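Local coordinates for sulfur oxidation protein SOXB (Thermus thermophilus, PDB 2WDD) that hydrolyses the sulfur-sulfur bond of cysteine S-thiosulfonate in the Sox sulfur oxidation pathway, as a two-manganese enzyme of the 5'-nucleotidase family, at residues H226-T231 against G508-R513; L434-G439 against E516-Y521; Y187-D192 against G216-Y221. All coordinates share one frame; numbering follows the deposited sequence.

Contact 1. Residues H226-T231 against G508-R513; sequences HPESFT and GGRLQR
The carboxylate of Glu-228 is the hub of this contact, held between two arginines that approach it in quite different ways. Arg-513 comes from the opposite direction and grips it end-on: NH1 donates to OE2 of Glu-228 at 2.9 Å, on the syn lone pair and nearly straight (169°), while NH2 donates to OE1 of Glu-228 at 3.0 Å. Carboxylate and guanidinium are almost coplanar, 12° apart, as suits a two-pronged salt bridge. Arg-510 instead slides its flat group against the carboxylate. OE2 of Glu-228 stands 3.0 Å above the Arg-510 guanidinium plane, toward its rim, so this second salt bridge rests on charge alone, with no N-H aimed at the oxygen. Two nitrogens of Arg-510 bond near the guanidinium plane: NH2 donates to the backbone O of His-226 at 2.8 Å, and NH1 to a water that in turn gives a long bond to OE2 of Glu-228.

Glu-228 bends at chi2 (93°) to present its carboxylate, whereas both arginine chains run extended from CG to NE. The two arginines also pack on each other, CG of Arg-510 lying 3.7 Å above the centre of the Arg-513 guanidinium; the shared carboxylate probably offsets their like charges. Further out, NH2 of Arg-510 also bonds the carbonyl of Lys-223, in the helix just before His-226. The imidazole of His-226 is held from outside the two segments, ND1 bonded to Tyr-429 and NE2 to the manganese ligand His-163. The whole is a surface salt-bridge network that ties a loop beside the dimanganese site to a loop of the 5'-nucleotidase C-terminal domain.

Contact 2. Residues L434-G439 against E516-Y521; sequences LFYLRG and EAKPGY
Two antiparallel strands meet here over a very short register, Phe-435 facing Ala-517 as a non-hydrogen-bonded pair and Tyr-436 facing Glu-516 as a hydrogen-bonded one. The latter exchanges both its bonds: N of Tyr-436 donates to O of Glu-516 at 2.8 Å, and N of Glu-516 returns one to O of Tyr-436 at 3.1 Å. A third, almost straight bond (174°) runs from N of Lys-518 to O of Leu-434, after which a type II turn from Lys-518 to Tyr-521 swings the chain round, with Gly-520 adopting a positive phi.

That turn brings the Tyr-521 side chain across that of Leu-434 at about a right angle. CB of Leu-434 sits over the ring face, 4.1 Å from the centroid of Tyr-521, in a CH-pi contact; CD1 of Leu-434 touches CZ of Tyr-521, and CD2 of Leu-434 touches CD1 of the same ring. With CG of Tyr-521 opposite its own backbone N (chi1 173°), the ring is set with one face against the leucine, and its hydroxyl bonds the carbonyl of Leu-432. Lys-518 runs beside Leu-434 in the same direction, its CD 3.9 Å from CD2 of Leu-434, so the lysine contributes its aliphatic chain here. On the face shared with Glu-516, the Tyr-436 ring meets CD of Pro-519 with an edge, CE2 lying 4.3 Å from that carbon. Arg-501 serves both Glu-516 and Tyr-436, with a salt bridge to the first and a cation-pi contact with the second.

Strand 431-438 is thus flanked by 516-517 and by the antiparallel strand 501-507, whose Ala-504 and Tyr-502 bond the backbones of Phe-435 and Leu-437; immediately afterwards, with Arg-438 as N-cap residue, helix 439-453 begins.

Contact 3. Residues Y187-D192 against G216-Y221; sequences YNIVDD and GASYPY
Across this buried contact the backbones join directly through one bond, N of Tyr-187 to O of Gly-216 (2.9 Å), close to where strand 210-217 ends. The side chain of Asn-188 supplies the next two, acting on Ser-218 much as a neighbouring peptide would. Its OD1 accepts from N of Ser-218 at 3.0 Å, in the carbonyl plane and on a lone pair, while its ND2 donates to O of Ser-218 at 2.9 Å, coming from above that carbonyl's plane. CG of Asn-188 lies between its backbone N and carbonyl carbon (chi1 62°), which turns the amide to the facing chain; ND2 also bonds the carbonyl of Phe-236.

With an alanine here the N-H and carbonyl of buried Ser-218, and the carbonyl of Phe-236, would probably lose these mates, and the residues after the strand would be freer to shift.

Tyr-187 presents its ring edge, CE2 lying 3.6 Å from CB of Ala-217, while CB of Asn-188 sits over the centre of one face and so helps fix the ring's tilt. Ile-189 closes the other end, its CD1 3.6 Å from OG of Ser-218, a hydroxyl bonded to Ser-186 and Ser-162.

Beyond Ser-218 the chain leads to Tyr-219, whose ring stacks on His-286 and meets His-163, both ligands of one manganese ion. The arrangement is consistent with a metallophosphoesterase-type fold, in which loops leaving the strand ends surround the two metals; here a side-chain amide clamps one such loop beside the site.

How the contacts relate
Along the chain contact 3 closes before contact 1 opens, whereas contacts 1 and 2 interlock, their segments alternating. Contact 3 belongs to the metal-binding part of the fold, and contact 2 to the sheet of the C-terminal part built around strand 431-438; contact 1 bridges the two. Its centre lies about 18 Å from that of contact 3 and about 17 Å from that of contact 2, while contacts 2 and 3 are about 35 Å apart, centre to centre. Contacts 1 and 2 touch, Leu-511 and Gln-512 packing on Phe-435. Segments 216-221 and 226-231 flank helix 222-225, and both reach His-163, so this short region connects the manganese site with the interface between the two parts.

Contact 1. Residues H226-T231 against G508-R513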
loop_
_atom_site.group_PDB
_atom_site.type_symbol
_atom_site.label_atom_id
_atom_site.label_comp_id
_atom_site.label_asym_id
_atom_site.label_seq_id
_atom_site.Cartn_x
_atom_site.Cartn_y
_atom_site.Cartn_z
ATOM N N HIS A 226 -3.456 -11.545 8.499
ATOM C CA HIS A 226 -4.766 -11.090 8.941
ATOM C C HIS A 226 -5.438 -12.209 9.707
ATOM O O HIS A 226 -5.016 -13.357 9.608
ATOM C CB HIS A 226 -5.610 -10.744 7.722
ATOM C CG HIS A 226 -4.912 -9.827 6.765
ATOM N ND1 HIS A 226 -4.757 -8.481 7.017
ATOM C CD2 HIS A 226 -4.250 -10.072 5.607
ATOM C CE1 HIS A 226 -4.046 -7.931 6.046
ATOM N NE2 HIS A 226 -3.733 -8.873 5.173
ATOM N N PRO A 227 -6.516 -11.892 10.444
ATOM C CA PRO A 227 -7.228 -12.935 11.199
ATOM C C PRO A 227 -7.520 -14.131 10.310
ATOM O O PRO A 227 -8.003 -13.979 9.189
ATOM C CB PRO A 227 -8.521 -12.230 11.611
ATOM C CG PRO A 227 -8.068 -10.805 11.855
ATOM C CD PRO A 227 -7.000 -10.543 10.782
ATOM N N GLU A 228 -7.153 -15.315 10.795
ATOM C CA GLU A 228 -7.310 -16.540 10.028
ATOM C C GLU A 228 -8.752 -16.801 9.632
ATOM O O GLU A 228 -9.012 -17.389 8.585
ATOM C CB GLU A 228 -6.754 -17.725 10.815
ATOM C CG GLU A 228 -5.263 -17.633 11.082
ATOM C CD GLU A 228 -4.947 -16.990 12.426
ATOM O OE1 GLU A 228 -5.783 -16.208 12.938
ATOM O OE2 GLU A 228 -3.862 -17.277 12.970
ATOM N N SER A 229 -9.685 -16.352 10.460
ATOM C CA SER A 229 -11.100 -16.576 10.205
ATOM C C SER A 229 -11.569 -15.985 8.880
ATOM O O SER A 229 -12.516 -16.477 8.272
ATOM C CB SER A 229 -11.943 -16.027 11.358
ATOM O OG SER A 229 -11.820 -14.619 11.454
ATOM N N PHE A 230 -10.920 -14.911 8.443
ATOM C CA PHE A 230 -11.322 -14.228 7.222
ATOM C C PHE A 230 -11.134 -15.076 5.966
ATOM O O PHE A 230 -11.797 -14.829 4.957
ATOM C CB PHE A 230 -10.512 -12.943 7.034
ATOM C CG PHE A 230 -10.854 -11.845 8.009
ATOM C CD1 PHE A 230 -12.133 -11.713 8.531
ATOM C CD2 PHE A 230 -9.899 -10.907 8.355
ATOM C CE1 PHE A 230 -12.438 -10.680 9.403
ATOM C CE2 PHE A 230 -10.196 -9.875 9.220
ATOM C CZ PHE A 230 -11.467 -9.757 9.747
ATOM N N THR A 231 -10.172 -15.996 6.003
ATOM C CA THR A 231 -9.836 -16.811 4.829
ATOM C C THR A 231 -9.871 -18.318 5.083
ATOM O O THR A 231 -9.228 -19.090 4.363
ATOM C CB THR A 231 -8.456 -16.424 4.267
ATOM O OG1 THR A 231 -7.447 -16.682 5.253
ATOM C CG2 THR A 231 -8.419 -14.950 3.887
ATOM N N GLY A 508 -3.907 -3.617 15.119
ATOM C CA GLY A 508 -3.661 -3.952 13.718
ATOM C C GLY A 508 -2.762 -5.145 13.442
ATOM O O GLY A 508 -2.262 -5.292 12.314
ATOM N N GLY A 509 -2.577 -6.024 14.427
ATOM C CA GLY A 509 -1.723 -7.181 14.256
ATOM C C GLY A 509 -2.051 -8.315 15.206
ATOM O O GLY A 509 -3.208 -8.491 15.598
ATOM N N ARG A 510 -1.029 -9.078 15.572
ATOM C CA ARG A 510 -1.187 -10.251 16.428
ATOM C C ARG A 510 -0.306 -10.244 17.665
ATOM O O ARG A 510 -0.189 -11.262 18.347
ATOM C CB ARG A 510 -0.805 -11.504 15.636
ATOM C CG ARG A 510 -1.774 -11.853 14.558
ATOM C CD ARG A 510 -1.238 -13.001 13.731
ATOM N NE ARG A 510 -2.188 -13.348 12.700
ATOM C CZ ARG A 510 -2.123 -14.452 11.972
ATOM N NH1 ARG A 510 -1.145 -15.327 12.171
ATOM N NH2 ARG A 510 -3.055 -14.679 11.062
ATOM N N LEU A 511 0.378 -9.140 17.922
ATOM C CA LEU A 511 1.288 -9.107 19.052
ATOM C C LEU A 511 0.635 -9.522 20.373
ATOM O O LEU A 511 1.243 -10.219 21.194
ATOM C CB LEU A 511 1.921 -7.724 19.173
ATOM C CG LEU A 511 2.999 -7.594 20.248
ATOM C CD1 LEU A 511 4.067 -8.680 20.076
ATOM C CD2 LEU A 511 3.620 -6.190 20.173
ATOM N N GLN A 512 -0.622 -9.138 20.552
ATOM C CA GLN A 512 -1.334 -9.458 21.786
ATOM C C GLN A 512 -1.374 -10.964 22.080
ATOM O O GLN A 512 -1.529 -11.366 23.237
ATOM C CB GLN A 512 -2.743 -8.848 21.782
ATOM C CG GLN A 512 -3.698 -9.401 20.723
ATOM C CD GLN A 512 -3.494 -8.783 19.341
ATOM O OE1 GLN A 512 -2.698 -7.859 19.166
ATOM N NE2 GLN A 512 -4.212 -9.305 18.351
ATOM N N ARG A 513 -1.231 -11.789 21.043
ATOM C CA ARG A 513 -1.286 -13.239 21.233
ATOM C C ARG A 513 -0.191 -13.808 22.129
ATOM O O ARG A 513 -0.361 -14.884 22.705
ATOM C CB ARG A 513 -1.322 -13.970 19.893
ATOM C CG ARG A 513 -2.562 -13.672 19.080
ATOM C CD ARG A 513 -2.582 -14.501 17.804
ATOM N NE ARG A 513 -3.670 -14.101 16.923
ATOM C CZ ARG A 513 -3.922 -14.687 15.757
ATOM N NH1 ARG A 513 -3.156 -15.688 15.352
ATOM N NH2 ARG A 513 -4.920 -14.266 14.993
HETATM O O HOH W 1 -1.306 -17.969 11.006
#

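Contact 2. Residues L434-G439 against E516-Y521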
loop_
_atom_site.group_PDB
_atom_site.type_symbol
_atom_site.label_atom_id
_atom_site.label_comp_id
_atom_site.label_asym_id
_atom_site.label_seq_id
_atom_site.Cartn_x
_atom_site.Cartn_y
_atom_site.Cartn_z
ATOM N N LEU A 434 -4.342 -4.098 25.267
ATOM C CA LEU A 434 -3.382 -3.740 26.320
ATOM C C LEU A 434 -2.960 -5.052 26.980
ATOM O O LEU A 434 -3.808 -5.856 27.374
ATOM C CB LEU A 434 -4.029 -2.810 27.366
ATOM C CG LEU A 434 -3.801 -1.304 27.180
ATOM C CD1 LEU A 434 -4.133 -0.835 25.780
ATOM C CD2 LEU A 434 -4.562 -0.468 28.210
ATOM N N PHE A 435 -1.659 -5.288 27.059
ATOM C CA PHE A 435 -1.170 -6.557 27.581
ATOM C C PHE A 435 0.277 -6.426 28.014
ATOM O O PHE A 435 1.014 -5.583 27.498
ATOM C CB PHE A 435 -1.288 -7.634 26.493
ATOM C CG PHE A 435 -0.660 -7.232 25.184
ATOM C CD1 PHE A 435 0.674 -7.505 24.917
ATOM C CD2 PHE A 435 -1.377 -6.472 24.275
ATOM C CE1 PHE A 435 1.267 -7.071 23.723
ATOM C CE2 PHE A 435 -0.797 -6.030 23.093
ATOM C CZ PHE A 435 0.524 -6.330 22.817
ATOM N N TYR A 436 0.699 -7.297 28.926
ATOM C CA TYR A 436 2.074 -7.274 29.395
ATOM C C TYR A 436 2.981 -8.121 28.521
ATOM O O TYR A 436 2.609 -9.217 28.085
ATOM C CB TYR A 436 2.190 -7.751 30.856
ATOM C CG TYR A 436 1.494 -6.839 31.835
ATOM C CD1 TYR A 436 2.121 -5.691 32.302
ATOM C CD2 TYR A 436 0.169 -7.059 32.188
ATOM C CE1 TYR A 436 1.473 -4.824 33.171
ATOM C CE2 TYR A 436 -0.489 -6.202 33.066
ATOM C CZ TYR A 436 0.166 -5.083 33.538
ATOM O OH TYR A 436 -0.489 -4.225 34.394
ATOM N N LEU A 437 4.190 -7.621 28.319
ATOM C CA LEU A 437 5.226 -8.348 27.602
ATOM C C LEU A 437 6.466 -8.305 28.474
ATOM O O LEU A 437 6.770 -7.274 29.059
ATOM C CB LEU A 437 5.581 -7.637 26.290
ATOM C CG LEU A 437 4.618 -7.750 25.113
ATOM C CD1 LEU A 437 5.163 -6.955 23.921
ATOM C CD2 LEU A 437 4.363 -9.202 24.713
ATOM N N ARG A 438 7.216 -9.399 28.523
ATOM C CA ARG A 438 8.482 -9.371 29.230
ATOM C C ARG A 438 9.455 -8.610 28.334
ATOM O O ARG A 438 9.296 -8.607 27.102
ATOM C CB ARG A 438 8.995 -10.795 29.448
ATOM C CG ARG A 438 8.123 -11.588 30.406
ATOM C CD ARG A 438 8.525 -13.051 30.425
ATOM N NE ARG A 438 7.992 -13.777 29.281
ATOM C CZ ARG A 438 8.716 -14.161 28.234
ATOM N NH1 ARG A 438 10.011 -13.879 28.181
ATOM N NH2 ARG A 438 8.138 -14.817 27.241
ATOM N N GLY A 439 10.458 -7.971 28.932
ATOM C CA GLY A 439 11.450 -7.234 28.171
ATOM C C GLY A 439 12.026 -8.065 27.038
ATOM O O GLY A 439 12.207 -7.584 25.912
ATOM N N GLU A 516 0.118 -11.033 28.060
ATOM C CA GLU A 516 -0.823 -11.335 29.136
ATOM C C GLU A 516 -1.776 -10.151 29.246
ATOM O O GLU A 516 -1.377 -9.055 29.639
ATOM C CB GLU A 516 -0.080 -11.538 30.453
ATOM C CG GLU A 516 0.805 -12.770 30.474
ATOM C CD GLU A 516 1.426 -13.012 31.836
ATOM O OE1 GLU A 516 0.939 -12.427 32.826
ATOM O OE2 GLU A 516 2.415 -13.772 31.914
ATOM N N ALA A 517 -3.024 -10.364 28.851
ATOM C CA ALA A 517 -4.010 -9.290 28.820
ATOM C C ALA A 517 -4.140 -8.521 30.131
ATOM O O ALA A 517 -4.174 -9.110 31.213
ATOM C CB ALA A 517 -5.358 -9.811 28.353
ATOM N N LYS A 518 -4.187 -7.198 30.027
ATOM C CA LYS A 518 -4.338 -6.348 31.199
ATOM C C LYS A 518 -5.704 -6.599 31.807
ATOM O O LYS A 518 -6.728 -6.570 31.117
ATOM C CB LYS A 518 -4.208 -4.874 30.822
ATOM C CG LYS A 518 -4.204 -3.920 32.013
ATOM C CD LYS A 518 -4.291 -2.472 31.551
ATOM C CE LYS A 518 -3.947 -1.499 32.670
ATOM N NZ LYS A 518 -4.759 -1.749 33.899
ATOM N N PRO A 519 -5.732 -6.856 33.121
ATOM C CA PRO A 519 -7.000 -7.096 33.806
ATOM C C PRO A 519 -7.905 -5.875 33.708
ATOM O O PRO A 519 -7.449 -4.733 33.823
ATOM C CB PRO A 519 -6.564 -7.307 35.261
ATOM C CG PRO A 519 -5.204 -7.867 35.164
ATOM C CD PRO A 519 -4.571 -7.202 33.958
ATOM N N GLY A 520 -9.191 -6.122 33.511
ATOM C CA GLY A 520 -10.187 -5.071 33.466
ATOM C C GLY A 520 -10.289 -4.270 32.185
ATOM O O GLY A 520 -11.213 -3.482 32.019
ATOM N N TYR A 521 -9.336 -4.448 31.278
ATOM C CA TYR A 521 -9.372 -3.692 30.027
ATOM C C TYR A 521 -10.203 -4.387 28.948
ATOM O O TYR A 521 -10.042 -5.581 28.694
ATOM C CB TYR A 521 -7.959 -3.432 29.500
ATOM C CG TYR A 521 -7.958 -2.804 28.126
ATOM C CD1 TYR A 521 -8.298 -1.465 27.952
ATOM C CD2 TYR A 521 -7.686 -3.565 26.992
ATOM C CE1 TYR A 521 -8.349 -0.896 26.688
ATOM C CE2 TYR A 521 -7.749 -3.009 25.728
ATOM C CZ TYR A 521 -8.065 -1.675 25.581
ATOM O OH TYR A 521 -8.124 -1.120 24.324
#

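Contact 3. Residues Y187-D192 against G216-Y221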
loop_
_atom_site.group_PDB
_atom_site.type_symbol
_atom_site.label_atom_id
_atom_site.label_comp_id
_atom_site.label_asym_id
_atom_site.label_seq_id
_atom_site.Cartn_x
_atom_site.Cartn_y
_atom_site.Cartn_z
ATOM N N TYR A 187 -4.400 -16.901 -9.893
ATOM C CA TYR A 187 -3.967 -18.273 -10.144
ATOM C C TYR A 187 -3.773 -19.004 -8.815
ATOM O O TYR A 187 -3.819 -20.239 -8.757
ATOM C CB TYR A 187 -2.635 -18.286 -10.921
ATOM C CG TYR A 187 -1.417 -18.170 -10.021
ATOM C CD1 TYR A 187 -0.787 -19.306 -9.511
ATOM C CD2 TYR A 187 -0.969 -16.929 -9.588
ATOM C CE1 TYR A 187 0.292 -19.207 -8.646
ATOM C CE2 TYR A 187 0.094 -16.818 -8.700
ATOM C CZ TYR A 187 0.728 -17.954 -8.240
ATOM O OH TYR A 187 1.778 -17.844 -7.358
ATOM N N ASN A 188 -3.548 -18.239 -7.745
ATOM C CA ASN A 188 -3.149 -18.808 -6.469
ATOM C C ASN A 188 -4.153 -19.059 -5.351
ATOM O O ASN A 188 -3.797 -19.689 -4.356
ATOM C CB ASN A 188 -1.915 -18.081 -5.910
ATOM C CG ASN A 188 -2.167 -16.604 -5.641
ATOM O OD1 ASN A 188 -2.814 -15.902 -6.428
ATOM N ND2 ASN A 188 -1.658 -16.125 -4.508
ATOM N N ILE A 189 -5.369 -18.548 -5.486
ATOM C CA ILE A 189 -6.377 -18.746 -4.450
ATOM C C ILE A 189 -7.047 -20.083 -4.751
ATOM O O ILE A 189 -7.743 -20.221 -5.754
ATOM C CB ILE A 189 -7.381 -17.587 -4.404
ATOM C CG1 ILE A 189 -6.643 -16.275 -4.093
ATOM C CG2 ILE A 189 -8.454 -17.832 -3.324
ATOM C CD1 ILE A 189 -7.493 -15.034 -4.227
ATOM N N VAL A 190 -6.798 -21.069 -3.894
ATOM C CA VAL A 190 -7.326 -22.413 -4.105
ATOM C C VAL A 190 -7.977 -22.921 -2.833
ATOM O O VAL A 190 -7.742 -22.396 -1.745
ATOM C CB VAL A 190 -6.203 -23.382 -4.566
ATOM C CG1 VAL A 190 -5.480 -22.831 -5.806
ATOM C CG2 VAL A 190 -5.205 -23.655 -3.427
ATOM N N ASP A 191 -8.775 -23.970 -2.965
ATOM C CA ASP A 191 -9.392 -24.561 -1.790
ATOM C C ASP A 191 -8.291 -25.275 -1.014
ATOM O O ASP A 191 -7.420 -25.913 -1.611
ATOM C CB ASP A 191 -10.441 -25.584 -2.215
ATOM C CG ASP A 191 -11.008 -26.317 -1.042
ATOM O OD1 ASP A 191 -11.759 -25.683 -0.278
ATOM O OD2 ASP A 191 -10.586 -27.470 -0.813
ATOM N N ASP A 192 -8.300 -25.147 0.311
ATOM C CA ASP A 192 -7.230 -25.716 1.121
ATOM C C ASP A 192 -7.224 -27.227 1.342
ATOM O O ASP A 192 -6.269 -27.783 1.895
ATOM C CB ASP A 192 -7.039 -24.935 2.430
ATOM C CG ASP A 192 -8.121 -25.224 3.462
ATOM O OD1 ASP A 192 -9.107 -25.926 3.147
ATOM O OD2 ASP A 192 -7.981 -24.731 4.603
ATOM N N GLY A 216 -3.473 -13.153 -13.144
ATOM C CA GLY A 216 -3.561 -12.507 -11.847
ATOM C C GLY A 216 -2.902 -13.275 -10.715
ATOM O O GLY A 216 -2.924 -14.506 -10.665
ATOM N N ALA A 217 -2.334 -12.532 -9.773
ATOM C CA ALA A 217 -1.747 -13.126 -8.573
ATOM C C ALA A 217 -2.141 -12.299 -7.360
ATOM O O ALA A 217 -1.916 -11.092 -7.329
ATOM C CB ALA A 217 -0.236 -13.216 -8.674
ATOM N N SER A 218 -2.796 -12.942 -6.397
ATOM C CA SER A 218 -3.158 -12.272 -5.150
ATOM C C SER A 218 -2.040 -12.455 -4.114
ATOM O O SER A 218 -1.170 -13.314 -4.252
ATOM C CB SER A 218 -4.481 -12.813 -4.612
ATOM O OG SER A 218 -5.560 -12.273 -5.349
ATOM N N TYR A 219 -2.065 -11.640 -3.065
ATOM C CA TYR A 219 -1.016 -11.684 -2.047
ATOM C C TYR A 219 -0.907 -13.078 -1.442
ATOM O O TYR A 219 -1.895 -13.616 -0.952
ATOM C CB TYR A 219 -1.342 -10.677 -0.947
ATOM C CG TYR A 219 -0.234 -10.475 0.061
ATOM C CD1 TYR A 219 1.053 -10.139 -0.339
ATOM C CD2 TYR A 219 -0.499 -10.550 1.420
ATOM C CE1 TYR A 219 2.065 -9.936 0.584
ATOM C CE2 TYR A 219 0.509 -10.335 2.356
ATOM C CZ TYR A 219 1.774 -10.016 1.936
ATOM O OH TYR A 219 2.768 -9.792 2.876
ATOM N N PRO A 220 0.300 -13.663 -1.439
ATOM C CA PRO A 220 0.445 -15.042 -0.935
ATOM C C PRO A 220 0.435 -15.207 0.580
ATOM O O PRO A 220 0.331 -16.335 1.081
ATOM C CB PRO A 220 1.804 -15.486 -1.489
ATOM C CG PRO A 220 2.537 -14.218 -1.794
ATOM C CD PRO A 220 1.496 -13.213 -2.182
ATOM N N TYR A 221 0.551 -14.102 1.309
ATOM C CA TYR A 221 0.658 -14.181 2.759
ATOM C C TYR A 221 -0.561 -13.706 3.535
ATOM O O TYR A 221 -0.459 -13.306 4.698
ATOM C CB TYR A 221 1.934 -13.479 3.220
ATOM C CG TYR A 221 3.152 -13.941 2.454
ATOM C CD1 TYR A 221 3.586 -15.260 2.533
ATOM C CD2 TYR A 221 3.841 -13.076 1.616
ATOM C CE1 TYR A 221 4.695 -15.694 1.818
ATOM C CE2 TYR A 221 4.963 -13.497 0.913
ATOM C CZ TYR A 221 5.382 -14.807 1.020
ATOM O OH TYR A 221 6.479 -15.239 0.306
#